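Local coordinates for protein putative O-acetylhomoserine (Thiol)-lyase (Campylobacter jejuni, PDB 4OC9) that probably uses pyridoxal 5'-phosphate to transfer the aminocarboxypropyl group of O-acetylhomoserine to sulfide or a thiol, giving homocysteine or methionine, at residues D[102-105]-D[106-110]; D[118-122]-D[123-127]. All coordinates share one frame; numbering follows the deposited sequence.

Contact 1. Residues D[102-105]-D[106-110]; sequences VAYS and NKIYG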
loop_
_atom_site.group_PDB
_atom_site.type_symbol
_atom_site.label_atom_id
_atom_site.label_comp_id
_atom_site.label_asym_id
_atom_site.label_seq_id
_atom_site.Cartn_x
_atom_site.Cartn_y
_atom_site.Cartn_z
ATOM N N VAL D 102 -20.822 -13.758 -30.564
ATOM C CA VAL D 102 -19.756 -14.526 -29.946
ATOM C C VAL D 102 -20.371 -15.800 -29.452
ATOM O O VAL D 102 -21.511 -15.805 -28.980
ATOM C CB VAL D 102 -19.059 -13.801 -28.753
ATOM C CG1 VAL D 102 -18.397 -12.506 -29.218
ATOM C CG2 VAL D 102 -20.049 -13.491 -27.631
ATOM N N ALA D 103 -19.592 -16.875 -29.528
ATOM C CA ALA D 103 -20.023 -18.190 -29.066
ATOM C C ALA D 103 -19.445 -18.415 -27.666
ATOM O O ALA D 103 -18.238 -18.217 -27.449
ATOM C CB ALA D 103 -19.532 -19.273 -30.004
ATOM N N TYR D 104 -20.288 -18.868 -26.740
ATOM C CA TYR D 104 -19.822 -19.089 -25.391
ATOM C C TYR D 104 -20.332 -20.385 -24.757
ATOM O O TYR D 104 -21.445 -20.821 -24.987
ATOM C CB TYR D 104 -20.244 -17.904 -24.511
ATOM C CG TYR D 104 -21.738 -17.832 -24.207
ATOM C CD1 TYR D 104 -22.654 -17.363 -25.143
ATOM C CD2 TYR D 104 -22.217 -18.174 -22.953
ATOM C CE1 TYR D 104 -24.012 -17.293 -24.849
ATOM C CE2 TYR D 104 -23.560 -18.078 -22.645
ATOM C CZ TYR D 104 -24.451 -17.648 -23.601
ATOM O OH TYR D 104 -25.774 -17.570 -23.284
ATOM N N SER D 105 -19.491 -20.976 -23.943
ATOM C CA SER D 105 -19.808 -22.202 -23.239
ATOM C C SER D 105 -20.955 -22.023 -22.242
ATOM O O SER D 105 -21.080 -20.990 -21.569
ATOM C CB SER D 105 -18.546 -22.725 -22.498
ATOM O OG SER D 105 -18.848 -23.831 -21.682
ATOM N N ASN D 106 -21.784 -23.048 -22.156
ATOM C CA ASN D 106 -22.935 -23.053 -21.268
ATOM C C ASN D 106 -22.499 -23.368 -19.840
ATOM O O ASN D 106 -23.306 -23.378 -18.916
ATOM C CB ASN D 106 -23.980 -24.069 -21.729
ATOM C CG ASN D 106 -23.487 -25.519 -21.660
ATOM O OD1 ASN D 106 -22.286 -25.818 -21.662
ATOM N ND2 ASN D 106 -24.428 -26.429 -21.646
ATOM N N LYS D 107 -21.219 -23.685 -19.671
ATOM C CA LYS D 107 -20.685 -23.987 -18.337
ATOM C C LYS D 107 -19.517 -23.035 -17.968
ATOM O O LYS D 107 -18.347 -23.364 -18.170
ATOM C CB LYS D 107 -20.270 -25.452 -18.206
ATOM C CG LYS D 107 -21.424 -26.408 -18.419
ATOM C CD LYS D 107 -21.064 -27.848 -18.133
ATOM C CE LYS D 107 -22.240 -28.716 -18.467
ATOM N NZ LYS D 107 -22.012 -30.119 -18.061
ATOM N N ILE D 108 -19.896 -21.854 -17.476
ATOM C CA ILE D 108 -18.949 -20.831 -17.072
ATOM C C ILE D 108 -19.391 -20.059 -15.835
ATOM O O ILE D 108 -20.487 -20.270 -15.305
ATOM C CB ILE D 108 -18.699 -19.800 -18.168
ATOM C CG1 ILE D 108 -20.003 -19.062 -18.511
ATOM C CG2 ILE D 108 -18.080 -20.482 -19.370
ATOM C CD1 ILE D 108 -19.862 -18.009 -19.597
ATOM N N TYR D 109 -18.496 -19.171 -15.399
ATOM C CA TYR D 109 -18.723 -18.327 -14.262
ATOM C C TYR D 109 -19.966 -17.501 -14.506
ATOM O O TYR D 109 -20.127 -16.905 -15.562
ATOM C CB TYR D 109 -17.461 -17.473 -13.963
ATOM C CG TYR D 109 -17.667 -16.435 -12.894
ATOM C CD1 TYR D 109 -17.862 -16.793 -11.573
ATOM C CD2 TYR D 109 -17.579 -15.078 -13.203
ATOM C CE1 TYR D 109 -18.037 -15.832 -10.589
ATOM C CE2 TYR D 109 -17.741 -14.105 -12.231
ATOM C CZ TYR D 109 -17.972 -14.475 -10.922
ATOM O OH TYR D 109 -18.134 -13.494 -9.964
ATOM N N GLY D 110 -20.842 -17.497 -13.506
ATOM C CA GLY D 110 -22.111 -16.776 -13.546
ATOM C C GLY D 110 -22.006 -15.343 -14.001
ATOM O O GLY D 110 -22.812 -14.867 -14.821
HETATM O O HOH W 1 -16.652 -23.882 -20.029
#
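S105 turns its hydroxyl away from its own backbone N (chi1 173°) and so beside its carbonyl carbon, where OG reaches the chain just ahead at K107. I108 carries CG1 between backbone N and carbonyl carbon (chi1 62°), which lays both of its branches back toward the strand end. S105 OG accepts a hydrogen bond from K107 N at 3.1 Å, close to straight at 162°. A serine oxygen bonded to the N-H two residues on defines an ST turn, and here it bends the chain as soon as strand 101-105 ends. A water 2.7 Å from S105 OG bridges on to K107 O, to which it donates at 2.6 Å, so the hydroxyl is linked to both backbone polar groups of K107.

I108 fills the inside of the bend. Its CG2 lies 3.9 Å from S105 CB, and the longer branch ends with CD1 4.1 Å from Y104 CD2, the two side chains crossing at about a right angle. The K107 chain leaves the turn fully extended, and NZ finds Q158, Y326 and, in a salt bridge, D133. Further on, Y109 N is hydrogen-bonded to E152, while Y109 OH meets R56 of the second subunit, so the loop also takes part in the subunit interface. The arrangement is an ST turn at the C-terminal end of an inner parallel strand; in fold type I pyridoxal phosphate enzymes, loops at such strand ends commonly shape the active site.

Contact 2. Residues D[118-122]-D[123-127]; sequences HTLKN and FGIEA
L120 and I125 meet across a Schellman motif, the turn that follows helix 110-119 and sends the chain back into strand 126-130 of a beta-alpha-beta unit. From its base, L120 CB packs on I125 CB at 4.0 Å, the apolar contact that usually accompanies this motif. CG stands anti to the carbonyl carbon (chi1 -67°) and divides the chain between two neighbours: CD1 lies 4.3 Å from I125 CG2, and CD2 comes within 4.1 Å of F123 CD2, where the two side chains cross obliquely. Beyond the turn, L120 also packs on F89 and L92 of helix 84-93.

The backbone supplies the polar half. L120 O accepts from F123 N at 2.9 Å and from I125 N at 3.1 Å, and the donors arrive from opposite faces of the carbonyl plane, so this one oxygen is held from above and below. The bond from I125 N is the 6→1 bond of the motif; the 5→2 bond runs from G124 N to K121 O at 2.7 Å. G124 makes the reversal with a positive phi of 70°, a conformation readily available to glycine.

The F123 ring lies close to the preceding peptide, CD1 3.5 Å from N122 C, and it stacks on the ring of F123 of the second subunit. T119 OG1 is hydrogen-bonded to D269 of the second subunit. On the helical side, N122 turns its amide back along the chain: ND2 makes a weak hydrogen bond to T119 O at 3.3 Å, bent to 133°.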
loop_
_atom_site.group_PDB
_atom_site.type_symbol
_atom_site.label_atom_id
_atom_site.label_comp_id
_atom_site.label_asym_id
_atom_site.label_seq_id
_atom_site.Cartn_x
_atom_site.Cartn_y
_atom_site.Cartn_z
ATOM N N HIS D 118 -26.350 -11.109 -21.399
ATOM C CA HIS D 118 -27.233 -9.955 -21.188
ATOM C C HIS D 118 -26.594 -8.598 -21.396
ATOM O O HIS D 118 -27.026 -7.828 -22.248
ATOM C CB HIS D 118 -27.903 -9.974 -19.805
ATOM C CG HIS D 118 -28.757 -11.181 -19.567
ATOM N ND1 HIS D 118 -29.991 -11.352 -20.158
ATOM C CD2 HIS D 118 -28.583 -12.251 -18.751
ATOM C CE1 HIS D 118 -30.520 -12.496 -19.754
ATOM N NE2 HIS D 118 -29.691 -13.053 -18.891
ATOM N N THR D 119 -25.566 -8.300 -20.621
ATOM C CA THR D 119 -24.894 -7.004 -20.709
ATOM C C THR D 119 -24.342 -6.608 -22.076
ATOM O O THR D 119 -24.522 -5.457 -22.499
ATOM C CB THR D 119 -23.818 -6.902 -19.670
ATOM O OG1 THR D 119 -24.407 -7.171 -18.404
ATOM C CG2 THR D 119 -23.210 -5.507 -19.680
ATOM N N LEU D 120 -23.720 -7.531 -22.793
ATOM C CA LEU D 120 -23.205 -7.199 -24.131
ATOM C C LEU D 120 -24.312 -6.831 -25.167
ATOM O O LEU D 120 -23.981 -6.212 -26.194
ATOM C CB LEU D 120 -22.263 -8.258 -24.697
ATOM C CG LEU D 120 -20.918 -8.425 -23.984
ATOM C CD1 LEU D 120 -20.156 -9.563 -24.608
ATOM C CD2 LEU D 120 -20.093 -7.159 -24.045
ATOM N N LYS D 121 -25.578 -7.193 -24.925
ATOM C CA LYS D 121 -26.661 -6.827 -25.856
ATOM C C LYS D 121 -26.720 -5.313 -25.984
ATOM O O LYS D 121 -26.906 -4.783 -27.078
ATOM C CB LYS D 121 -28.034 -7.281 -25.384
ATOM C CG LYS D 121 -28.309 -8.755 -25.431
ATOM C CD LYS D 121 -29.711 -9.020 -24.912
ATOM C CE LYS D 121 -29.924 -10.538 -25.035
ATOM N NZ LYS D 121 -31.226 -11.179 -24.702
ATOM N N ASN D 122 -26.554 -4.629 -24.848
ATOM C CA ASN D 122 -26.557 -3.162 -24.809
ATOM C C ASN D 122 -25.589 -2.562 -25.801
ATOM O O ASN D 122 -25.758 -1.419 -26.228
ATOM C CB ASN D 122 -26.213 -2.678 -23.413
ATOM C CG ASN D 122 -27.308 -2.993 -22.420
ATOM O OD1 ASN D 122 -28.444 -2.593 -22.623
ATOM N ND2 ASN D 122 -26.966 -3.641 -21.316
ATOM N N PHE D 123 -24.579 -3.325 -26.192
ATOM C CA PHE D 123 -23.618 -2.809 -27.144
ATOM C C PHE D 123 -23.802 -3.444 -28.542
ATOM O O PHE D 123 -22.910 -3.348 -29.394
ATOM C CB PHE D 123 -22.176 -2.993 -26.650
ATOM C CG PHE D 123 -21.943 -2.524 -25.227
ATOM C CD1 PHE D 123 -22.458 -1.325 -24.773
ATOM C CD2 PHE D 123 -21.030 -3.191 -24.422
ATOM C CE1 PHE D 123 -22.211 -0.884 -23.476
ATOM C CE2 PHE D 123 -20.764 -2.754 -23.122
ATOM C CZ PHE D 123 -21.342 -1.596 -22.644
ATOM N N GLY D 124 -24.953 -4.076 -28.750
ATOM C CA GLY D 124 -25.272 -4.704 -30.016
ATOM C C GLY D 124 -24.463 -5.933 -30.330
ATOM O O GLY D 124 -24.220 -6.245 -31.503
ATOM N N ILE D 125 -24.030 -6.629 -29.279
ATOM C CA ILE D 125 -23.235 -7.841 -29.421
ATOM C C ILE D 125 -24.071 -9.031 -28.977
ATOM O O ILE D 125 -24.447 -9.160 -27.802
ATOM C CB ILE D 125 -21.913 -7.750 -28.656
ATOM C CG1 ILE D 125 -21.067 -6.611 -29.246
ATOM C CG2 ILE D 125 -21.156 -9.062 -28.755
ATOM C CD1 ILE D 125 -19.769 -6.317 -28.508
ATOM N N GLU D 126 -24.365 -9.889 -29.946
ATOM C CA GLU D 126 -25.174 -11.069 -29.734
ATOM C C GLU D 126 -24.371 -12.207 -29.134
ATOM O O GLU D 126 -23.214 -12.427 -29.506
ATOM C CB GLU D 126 -25.756 -11.529 -31.090
ATOM C CG GLU D 126 -26.621 -12.782 -31.028
ATOM C CD GLU D 126 -27.131 -13.265 -32.400
ATOM O OE1 GLU D 126 -26.997 -12.513 -33.391
ATOM O OE2 GLU D 126 -27.669 -14.407 -32.478
ATOM N N ALA D 127 -25.002 -12.954 -28.238
ATOM C CA ALA D 127 -24.359 -14.094 -27.603
ATOM C C ALA D 127 -25.070 -15.393 -27.996
ATOM O O ALA D 127 -26.299 -15.454 -27.993
ATOM C CB ALA D 127 -24.361 -13.947 -26.098
#

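The two contacts follow one another along the chain and belong to a single beta-alpha-beta unit: strand 101-105, helix 110-119, strand 126-130. Contact 1 is the turn from the first strand into the helix, and contact 2 the turn from the helix into the second strand, their centres 14 Å apart. The strands are parallel neighbours in the seven-stranded sheet, with 126-130 outermost in this chain. They touch directly: V102 N lies 2.9 Å from E126 O, a probable hydrogen bond, and Y104 CE1 packs 3.6 Å from A127 CB. Residues of both turns lie at the interface with the second subunit.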